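Local atomic coordinates of cellulosomal scaffoldin (Bacteroides cellulosolvens, PDB entry 2Y3N), a protein that forms, in this chain, a type II cohesin module of a scaffoldin, binding the dockerin of a family-48 glycoside hydrolase and so helping to assemble the cellulosome. Residues N75-S80 against L94-S99; V27-N32 against E108-V113; V15-K20 against F118-E123. One frame throughout, in Å; residues are numbered along the deposited sequence.

The cohesin module illustrates how one beta fold can bind a partner on one surface while its strands are joined at distant points. Contact 3 (15-20 with 118-123) encloses contact 2 (27-32 with 108-113) in sequence, and contact 2 in turn encloses contact 1 (75-80 with 94-99). Contacts 2 and 3 join strands 20-28 and 111-120 of one sheet near their two ends, with centres about 30 Å apart. Contact 1 belongs to the other sheet, about 33 Å between centres from contact 3, and it alone of the three touches the hydrolase chain. Its centre lies about 15 Å from that of contact 2, where Tyr95 and Glu108 link the two.

Contact 1: N75-S80 against L94-S99; sequences NATDMS and LYMNLS
Asn75 and Met96 meet where the hairpin of strands 76-80 and 88-95 runs out. The carbonyl oxygen Asn75 O accepts Met96 N at 3.0 Å and the hydroxyl Thr77 OG1 at 2.8 Å, the two donors arriving from opposite faces of the carbonyl plane. Asn75 ND2 lies 3.6 Å from Asn97 CB, with the two amide planes 58° apart. Thr77 and Leu94 form the adjoining hydrogen-bonded pair, with Thr77 N to Leu94 O at 2.8 Å and Leu94 N to Thr77 O at 3.0 Å. Next to Thr77, the chain of Met96 bends at chi2 and chi3 (92° and 79°), which curls its methyl CE back to 3.5 Å from Thr77 OG1. Ala76 CB touches the edge of the Tyr95 ring, 3.8 Å from CD1.

A second shell fixes these groups. Tyr95 OH bonds to Glu108 and to Gly72 N, and its ring meets those of Phe74 and Tyr101 edge-to-face. Asn97 OD1 N-caps helix 98-104 through Ala100 N. Asn75 OD1 bonds to Ser50 of the family-48 hydrolase chain, whose Ala53 packs on Met96. Here an antiparallel hairpin passing into a capped helix lies at the interface of a type II cohesin-dockerin complex.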
loop_
_atom_site.group_PDB
_atom_site.type_symbol
_atom_site.label_atom_id
_atom_site.label_comp_id
_atom_site.label_asym_id
_atom_site.label_seq_id
_atom_site.Cartn_x
_atom_site.Cartn_y
_atom_site.Cartn_z
ATOM N N ASN C 75 -2.920 -1.257 17.054
ATOM C CA ASN C 75 -1.492 -1.150 16.623
ATOM C C ASN C 75 -1.376 -0.983 15.092
ATOM O O ASN C 75 -0.786 -1.865 14.364
ATOM C CB ASN C 75 -0.647 -2.326 17.110
ATOM C CG ASN C 75 -0.511 -2.376 18.615
ATOM O OD1 ASN C 75 0.587 -2.166 19.143
ATOM N ND2 ASN C 75 -1.592 -2.680 19.310
ATOM N N ALA C 76 -1.974 0.088 14.605
ATOM C CA ALA C 76 -2.051 0.363 13.122
ATOM C C ALA C 76 -0.669 0.769 12.671
ATOM O O ALA C 76 -0.126 1.772 13.167
ATOM C CB ALA C 76 -3.054 1.426 12.800
ATOM N N THR C 77 -0.063 -0.023 11.767
ATOM C CA THR C 77 1.373 0.146 11.483
ATOM C C THR C 77 1.619 0.309 9.959
ATOM O O THR C 77 0.940 -0.357 9.156
ATOM C CB THR C 77 2.133 -1.063 11.998
ATOM O OG1 THR C 77 1.747 -1.352 13.372
ATOM C CG2 THR C 77 3.664 -0.823 11.935
ATOM N N ASP C 78 2.573 1.192 9.603
ATOM C CA ASP C 78 2.899 1.443 8.168
ATOM C C ASP C 78 4.110 0.699 7.721
ATOM O O ASP C 78 5.010 0.375 8.527
ATOM C CB ASP C 78 3.126 2.961 7.928
ATOM C CG ASP C 78 1.924 3.779 8.230
ATOM O OD1 ASP C 78 0.826 3.273 8.014
ATOM O OD2 ASP C 78 2.091 4.929 8.691
ATOM N N MET C 79 4.166 0.414 6.415
ATOM C CA MET C 79 5.361 -0.149 5.777
ATOM C C MET C 79 5.553 0.630 4.465
ATOM O O MET C 79 4.606 0.862 3.725
ATOM C CB MET C 79 5.185 -1.636 5.457
ATOM C CG MET C 79 5.053 -2.584 6.740
ATOM S SD MET C 79 6.678 -3.030 7.491
ATOM C CE MET C 79 6.028 -3.373 9.146
ATOM N N SER C 80 6.783 1.051 4.184
ATOM C CA SER C 80 7.045 1.653 2.845
ATOM C C SER C 80 8.475 1.531 2.443
ATOM O O SER C 80 9.388 1.797 3.229
ATOM C CB SER C 80 6.646 3.130 2.721
ATOM O OG SER C 80 7.025 3.828 3.874
ATOM N N LEU C 94 -1.451 -1.952 8.145
ATOM C CA LEU C 94 -2.216 -3.006 8.691
ATOM C C LEU C 94 -2.537 -2.793 10.166
ATOM O O LEU C 94 -1.850 -2.008 10.845
ATOM C CB LEU C 94 -1.549 -4.371 8.470
ATOM C CG LEU C 94 -0.498 -4.799 9.480
ATOM C CD1 LEU C 94 -0.257 -6.333 9.321
ATOM C CD2 LEU C 94 0.774 -3.982 9.341
ATOM N N TYR C 95 -3.643 -3.382 10.625
ATOM C CA TYR C 95 -3.848 -3.488 12.123
ATOM C C TYR C 95 -2.995 -4.646 12.559
ATOM O O TYR C 95 -3.198 -5.802 12.108
ATOM C CB TYR C 95 -5.309 -3.692 12.412
ATOM C CG TYR C 95 -6.178 -2.498 12.240
ATOM C CD1 TYR C 95 -5.750 -1.214 12.649
ATOM C CD2 TYR C 95 -7.490 -2.646 11.746
ATOM C CE1 TYR C 95 -6.598 -0.128 12.585
ATOM C CE2 TYR C 95 -8.340 -1.563 11.680
ATOM C CZ TYR C 95 -7.896 -0.319 12.112
ATOM O OH TYR C 95 -8.727 0.720 12.035
ATOM N N MET C 96 -1.917 -4.372 13.297
ATOM C CA MET C 96 -1.060 -5.424 13.728
ATOM C C MET C 96 -1.708 -6.256 14.837
ATOM O O MET C 96 -1.489 -7.482 14.912
ATOM C CB MET C 96 0.273 -4.884 14.237
ATOM C CG MET C 96 1.282 -5.903 14.326
ATOM S SD MET C 96 2.144 -5.875 12.777
ATOM C CE MET C 96 3.199 -4.470 13.038
ATOM N N ASN C 97 -2.504 -5.620 15.705
ATOM C CA ASN C 97 -3.151 -6.377 16.767
ATOM C C ASN C 97 -4.469 -6.974 16.232
ATOM O O ASN C 97 -5.558 -6.450 16.507
ATOM C CB ASN C 97 -3.430 -5.493 17.973
ATOM C CG ASN C 97 -3.823 -6.301 19.208
ATOM O OD1 ASN C 97 -4.251 -7.458 19.120
ATOM N ND2 ASN C 97 -3.741 -5.660 20.367
ATOM N N LEU C 98 -4.335 -8.024 15.419
ATOM C CA LEU C 98 -5.468 -8.668 14.780
ATOM C C LEU C 98 -6.478 -9.206 15.752
ATOM O O LEU C 98 -7.664 -8.955 15.595
ATOM C CB LEU C 98 -5.001 -9.778 13.807
ATOM C CG LEU C 98 -4.116 -9.228 12.679
ATOM C CD1 LEU C 98 -3.552 -10.381 11.894
ATOM C CD2 LEU C 98 -4.926 -8.275 11.763
ATOM N N SER C 99 -6.017 -9.858 16.829
ATOM C CA SER C 99 -6.960 -10.439 17.782
ATOM C C SER C 99 -7.829 -9.363 18.420
ATOM O O SER C 99 -9.032 -9.569 18.622
ATOM C CB SER C 99 -6.272 -11.314 18.863
ATOM O OG SER C 99 -5.320 -10.528 19.553
#

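Contact 2: V27-N32 against E108-V113; sequences VDKITN and ESTGAV
Val27 meets Val113 on the buried side of this contact, where strand 20-28 ends beside the start of strand 111-120. The two valines cross at about a right angle, with Val27 CG2 lying 3.6 Å from Val113 CG1. Leu69 adds to the apolar cover of Val27, while Phe33, Tyr36 and Phe38 of strand 33-41 pack on Val113, so this side belongs to the interior between the sheets. Val27 and Gly111 form an antiparallel hydrogen-bonded pair: Val27 N to Gly111 O and Gly111 N to Val27 O are both 2.9 Å. At the backbone angles of Gly111, a CB would collide with the carbonyl oxygen of Thr110.

Beyond Asp28 the strand gives way to an irregular stretch, and a hydroxyl enters the pairing. Thr110 OG1 accepts Lys29 N at 3.1 Å, with an N-H...O angle of 161°. Thr110 places this hydroxyl beside its own backbone N (chi1 -59°), which puts methyl CG2 alongside the Asp28 side chain, 3.2 Å from Asp28 OD1. Ser109 O then receives Ile30 N at 3.0 Å, and the methylene Ser109 CB rests 3.1 Å from Ile30 O.

Lys29, with Thr31 and Thr110, lies on the solvent side. The Lys29 chain runs out extended and turns only at the last bond, which brings NZ to Asp28 OD2 at 2.9 Å, on the syn lone pair, a salt bridge between neighbours in sequence. Further on, Asn32 and Glu108 approach only loosely, and the Glu108 carboxylate turns to Tyr95 and Leu70 N. The chemistry implies a division of labour: apolar branches and paired amides secure the inner end, whereas a threonine hydroxyl and a serine carbonyl carry the pairing beyond the strand, and the Lys29-Asp28 pair probably offsets its charges locally.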
loop_
_atom_site.group_PDB
_atom_site.type_symbol
_atom_site.label_atom_id
_atom_site.label_comp_id
_atom_site.label_asym_id
_atom_site.label_seq_id
_atom_site.Cartn_x
_atom_site.Cartn_y
_atom_site.Cartn_z
ATOM N N VAL C 27 -10.967 0.688 -0.658
ATOM C CA VAL C 27 -11.408 -0.675 -0.750
ATOM C C VAL C 27 -12.916 -0.629 -0.736
ATOM O O VAL C 27 -13.523 0.263 -0.125
ATOM C CB VAL C 27 -10.852 -1.533 0.355
ATOM C CG1 VAL C 27 -9.374 -1.775 0.071
ATOM C CG2 VAL C 27 -11.089 -0.921 1.745
ATOM N N ASP C 28 -13.541 -1.592 -1.389
ATOM C CA ASP C 28 -15.017 -1.616 -1.379
ATOM C C ASP C 28 -15.482 -3.044 -1.124
ATOM O O ASP C 28 -15.193 -3.939 -1.945
ATOM C CB ASP C 28 -15.544 -1.078 -2.711
ATOM C CG ASP C 28 -17.027 -0.759 -2.624
ATOM O OD1 ASP C 28 -17.411 0.274 -2.036
ATOM O OD2 ASP C 28 -17.836 -1.609 -3.012
ATOM N N LYS C 29 -16.216 -3.259 -0.016
ATOM C CA LYS C 29 -16.749 -4.561 0.403
ATOM C C LYS C 29 -15.682 -5.630 0.503
ATOM O O LYS C 29 -15.874 -6.738 0.006
ATOM C CB LYS C 29 -17.888 -5.045 -0.546
ATOM C CG LYS C 29 -19.034 -4.074 -0.682
ATOM C CD LYS C 29 -19.920 -4.596 -1.864
ATOM C CE LYS C 29 -21.084 -3.704 -2.149
ATOM N NZ LYS C 29 -20.583 -2.425 -2.692
ATOM N N ILE C 30 -14.540 -5.270 1.122
ATOM C CA ILE C 30 -13.522 -6.254 1.476
ATOM C C ILE C 30 -13.803 -6.671 2.916
ATOM O O ILE C 30 -13.486 -5.965 3.886
ATOM C CB ILE C 30 -12.132 -5.695 1.315
ATOM C CG1 ILE C 30 -11.986 -5.180 -0.141
ATOM C CG2 ILE C 30 -11.013 -6.683 1.936
ATOM C CD1 ILE C 30 -12.109 -6.330 -1.244
ATOM N N THR C 31 -14.434 -7.835 3.046
ATOM C CA THR C 31 -14.960 -8.264 4.359
ATOM C C THR C 31 -13.905 -8.371 5.453
ATOM O O THR C 31 -12.869 -9.011 5.266
ATOM C CB THR C 31 -15.723 -9.638 4.204
ATOM O OG1 THR C 31 -16.837 -9.394 3.347
ATOM C CG2 THR C 31 -16.171 -10.151 5.507
ATOM N N ASN C 32 -14.148 -7.690 6.578
ATOM C CA ASN C 32 -13.228 -7.754 7.701
ATOM C C ASN C 32 -11.804 -7.397 7.298
ATOM O O ASN C 32 -10.864 -8.003 7.773
ATOM C CB ASN C 32 -13.277 -9.150 8.365
ATOM C CG ASN C 32 -14.694 -9.529 8.817
ATOM O OD1 ASN C 32 -15.471 -8.654 9.188
ATOM N ND2 ASN C 32 -15.004 -10.839 8.853
ATOM N N GLU C 108 -14.001 -3.221 9.309
ATOM C CA GLU C 108 -14.047 -2.220 8.250
ATOM C C GLU C 108 -14.057 -2.995 6.953
ATOM O O GLU C 108 -13.639 -4.137 6.948
ATOM C CB GLU C 108 -12.820 -1.318 8.349
ATOM C CG GLU C 108 -12.605 -0.730 9.778
ATOM C CD GLU C 108 -11.284 0.003 9.915
ATOM O OE1 GLU C 108 -10.497 -0.009 8.932
ATOM O OE2 GLU C 108 -11.046 0.613 10.984
ATOM N N SER C 109 -14.612 -2.430 5.873
ATOM C CA SER C 109 -14.673 -3.173 4.627
ATOM C C SER C 109 -14.736 -2.190 3.466
ATOM O O SER C 109 -14.447 -2.587 2.346
ATOM C CB SER C 109 -15.871 -4.160 4.593
ATOM O OG SER C 109 -17.034 -3.389 4.773
ATOM N N THR C 110 -15.133 -0.932 3.746
ATOM C CA THR C 110 -15.375 -0.003 2.689
ATOM C C THR C 110 -14.916 1.346 3.083
ATOM O O THR C 110 -15.360 1.860 4.128
ATOM C CB THR C 110 -16.948 0.080 2.329
ATOM O OG1 THR C 110 -17.361 -1.222 1.950
ATOM C CG2 THR C 110 -17.164 0.960 1.109
ATOM N N GLY C 111 -14.037 1.911 2.266
ATOM C CA GLY C 111 -13.577 3.301 2.494
ATOM C C GLY C 111 -12.218 3.565 1.947
ATOM O O GLY C 111 -11.581 2.645 1.406
ATOM N N ALA C 112 -11.729 4.800 2.146
ATOM C CA ALA C 112 -10.417 5.183 1.650
ATOM C C ALA C 112 -9.345 4.622 2.525
ATOM O O ALA C 112 -9.424 4.679 3.759
ATOM C CB ALA C 112 -10.282 6.751 1.578
ATOM N N VAL C 113 -8.274 4.100 1.907
ATOM C CA VAL C 113 -7.212 3.519 2.730
ATOM C C VAL C 113 -5.941 4.365 2.624
ATOM O O VAL C 113 -5.030 4.249 3.468
ATOM C CB VAL C 113 -6.935 2.036 2.389
ATOM C CG1 VAL C 113 -8.241 1.182 2.571
ATOM C CG2 VAL C 113 -6.352 1.843 0.968
#

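Contact 3: V15-K20 against F118-E123; sequences VAVGDK and FKVIKE
Gly18 N gives Val120 O the shorter of the two direct hydrogen bonds between the segments, 2.7 Å, nearly straight at 172° and lying in the carbonyl plane. Gly18 belongs to a type II beta turn from Ala16 to Asp19, which brings the chain into strand 20-28 of the cohesin fold beside the end of strand 111-120. The turn is closed by Asp19 N to Ala16 O, and its positive phi of 92° falls on Gly18, as a type II turn favours. The Asp19 carboxylate braces it further: OD2 accepts Ala16 N at 2.9 Å from above the carboxylate plane and also forms a salt bridge with Lys173.

Val120 is held through both its backbone N and its O, since N donates to Asp19 O at 3.0 Å, almost in line with that carbonyl. Its side chain faces the turn, and the two methyls divide the work. With CG1 anti to the backbone N (chi1 -178°), that branch comes within 3.8 Å of Val17 CA, and CG2 instead meets CG2 of Val15 at 3.3 Å, tighter than ordinary carbon contact. Leu47 adds to the packing round Val120, and Ile124 and Ile170 to that round Val15.

One residue further into the strands, Lys20 and Lys119 form a non-hydrogen-bonded pair on one face of the sheet. Their ammonium groups stay 6.0 Å apart between the two NZ atoms; Lys20 has a cation-pi partner in Trp50 and a long, weak ion pair with Asp55, which may offset the like charges.

At the Val17 end, most residues are exposed. Val17 CG2 lies 3.5 Å from Glu123 OE1, where the glutamate chain bends at chi2, and a water donates to Val15 O at 2.7 Å and, more weakly, to Glu123 OE1.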
loop_
_atom_site.group_PDB
_atom_site.type_symbol
_atom_site.label_atom_id
_atom_site.label_comp_id
_atom_site.label_asym_id
_atom_site.label_seq_id
_atom_site.Cartn_x
_atom_site.Cartn_y
_atom_site.Cartn_z
ATOM N N VAL C 15 -4.666 19.012 -15.483
ATOM C CA VAL C 15 -3.678 19.576 -14.572
ATOM C C VAL C 15 -2.561 20.313 -15.311
ATOM O O VAL C 15 -2.103 19.887 -16.407
ATOM C CB VAL C 15 -3.019 18.462 -13.714
ATOM C CG1 VAL C 15 -4.060 17.680 -12.880
ATOM C CG2 VAL C 15 -2.277 17.484 -14.646
ATOM N N ALA C 16 -2.127 21.433 -14.730
ATOM C CA ALA C 16 -1.043 22.218 -15.281
ATOM C C ALA C 16 0.238 21.811 -14.534
ATOM O O ALA C 16 0.164 21.317 -13.405
ATOM C CB ALA C 16 -1.344 23.716 -15.080
ATOM N N VAL C 17 1.388 21.971 -15.166
ATOM C CA VAL C 17 2.668 21.783 -14.484
ATOM C C VAL C 17 2.669 22.564 -13.197
ATOM O O VAL C 17 2.136 23.706 -13.121
ATOM C CB VAL C 17 3.891 22.239 -15.349
ATOM C CG1 VAL C 17 5.237 22.019 -14.617
ATOM C CG2 VAL C 17 3.908 21.515 -16.675
ATOM N N GLY C 18 3.233 21.970 -12.166
ATOM C CA GLY C 18 3.201 22.603 -10.851
ATOM C C GLY C 18 2.017 22.180 -10.017
ATOM O O GLY C 18 2.098 22.211 -8.808
ATOM N N ASP C 19 0.919 21.795 -10.659
ATOM C CA ASP C 19 -0.294 21.388 -9.933
ATOM C C ASP C 19 -0.100 20.000 -9.287
ATOM O O ASP C 19 0.788 19.228 -9.681
ATOM C CB ASP C 19 -1.505 21.323 -10.885
ATOM C CG ASP C 19 -2.043 22.679 -11.257
ATOM O OD1 ASP C 19 -1.699 23.713 -10.605
ATOM O OD2 ASP C 19 -2.844 22.686 -12.212
ATOM N N LYS C 20 -0.933 19.727 -8.282
ATOM C CA LYS C 20 -0.938 18.472 -7.563
ATOM C C LYS C 20 -2.272 17.754 -7.838
ATOM O O LYS C 20 -3.339 18.400 -7.819
ATOM C CB LYS C 20 -0.679 18.699 -6.051
ATOM C CG LYS C 20 0.833 18.926 -5.773
ATOM C CD LYS C 20 1.141 19.948 -4.719
ATOM C CE LYS C 20 2.644 20.191 -4.709
ATOM N NZ LYS C 20 3.056 21.174 -3.673
ATOM N N PHE C 118 0.382 13.241 -6.548
ATOM C CA PHE C 118 1.434 13.465 -7.535
ATOM C C PHE C 118 1.485 14.949 -7.935
ATOM O O PHE C 118 0.460 15.669 -8.146
ATOM C CB PHE C 118 1.192 12.642 -8.808
ATOM C CG PHE C 118 1.245 11.152 -8.585
ATOM C CD1 PHE C 118 2.453 10.490 -8.681
ATOM C CD2 PHE C 118 0.097 10.429 -8.224
ATOM C CE1 PHE C 118 2.524 9.159 -8.454
ATOM C CE2 PHE C 118 0.155 9.063 -8.007
ATOM C CZ PHE C 118 1.355 8.419 -8.124
ATOM N N LYS C 119 2.703 15.408 -8.040
ATOM C CA LYS C 119 2.944 16.758 -8.598
ATOM C C LYS C 119 3.308 16.570 -10.054
ATOM O O LYS C 119 4.224 15.818 -10.352
ATOM C CB LYS C 119 4.146 17.401 -7.917
ATOM C CG LYS C 119 4.422 18.849 -8.393
ATOM C CD LYS C 119 5.731 19.344 -7.773
ATOM C CE LYS C 119 6.285 20.555 -8.520
ATOM N NZ LYS C 119 7.494 21.105 -7.762
ATOM N N VAL C 120 2.658 17.317 -10.938
ATOM C CA VAL C 120 3.020 17.384 -12.388
ATOM C C VAL C 120 4.285 18.223 -12.632
ATOM O O VAL C 120 4.270 19.445 -12.406
ATOM C CB VAL C 120 1.859 17.982 -13.184
ATOM C CG1 VAL C 120 2.146 18.035 -14.650
ATOM C CG2 VAL C 120 0.502 17.108 -12.900
ATOM N N ILE C 121 5.355 17.569 -13.094
ATOM C CA ILE C 121 6.630 18.240 -13.275
ATOM C C ILE C 121 6.976 18.481 -14.767
ATOM O O ILE C 121 7.979 19.125 -15.073
ATOM C CB ILE C 121 7.738 17.490 -12.555
ATOM C CG1 ILE C 121 7.861 16.041 -13.107
ATOM C CG2 ILE C 121 7.420 17.468 -11.028
ATOM C CD1 ILE C 121 8.968 15.156 -12.559
ATOM N N LYS C 122 6.182 17.906 -15.678
ATOM C CA LYS C 122 6.329 18.177 -17.106
ATOM C C LYS C 122 4.968 18.162 -17.744
ATOM O O LYS C 122 4.087 17.375 -17.339
ATOM C CB LYS C 122 7.320 17.207 -17.750
ATOM C CG LYS C 122 7.599 17.494 -19.204
ATOM C CD LYS C 122 8.623 16.477 -19.696
ATOM C CE LYS C 122 8.678 16.354 -21.258
ATOM N NZ LYS C 122 9.282 17.476 -21.970
ATOM N N GLU C 123 4.779 18.997 -18.754
ATOM C CA GLU C 123 3.447 19.176 -19.324
ATOM C C GLU C 123 2.929 17.784 -19.712
ATOM O O GLU C 123 3.630 17.025 -20.320
ATOM C CB GLU C 123 3.513 20.114 -20.548
ATOM C CG GLU C 123 2.216 20.363 -21.188
ATOM C CD GLU C 123 1.378 21.425 -20.493
ATOM O OE1 GLU C 123 1.547 21.700 -19.269
ATOM O OE2 GLU C 123 0.518 21.975 -21.199
HETATM O O HOH W 1 0.166 19.526 -17.798
#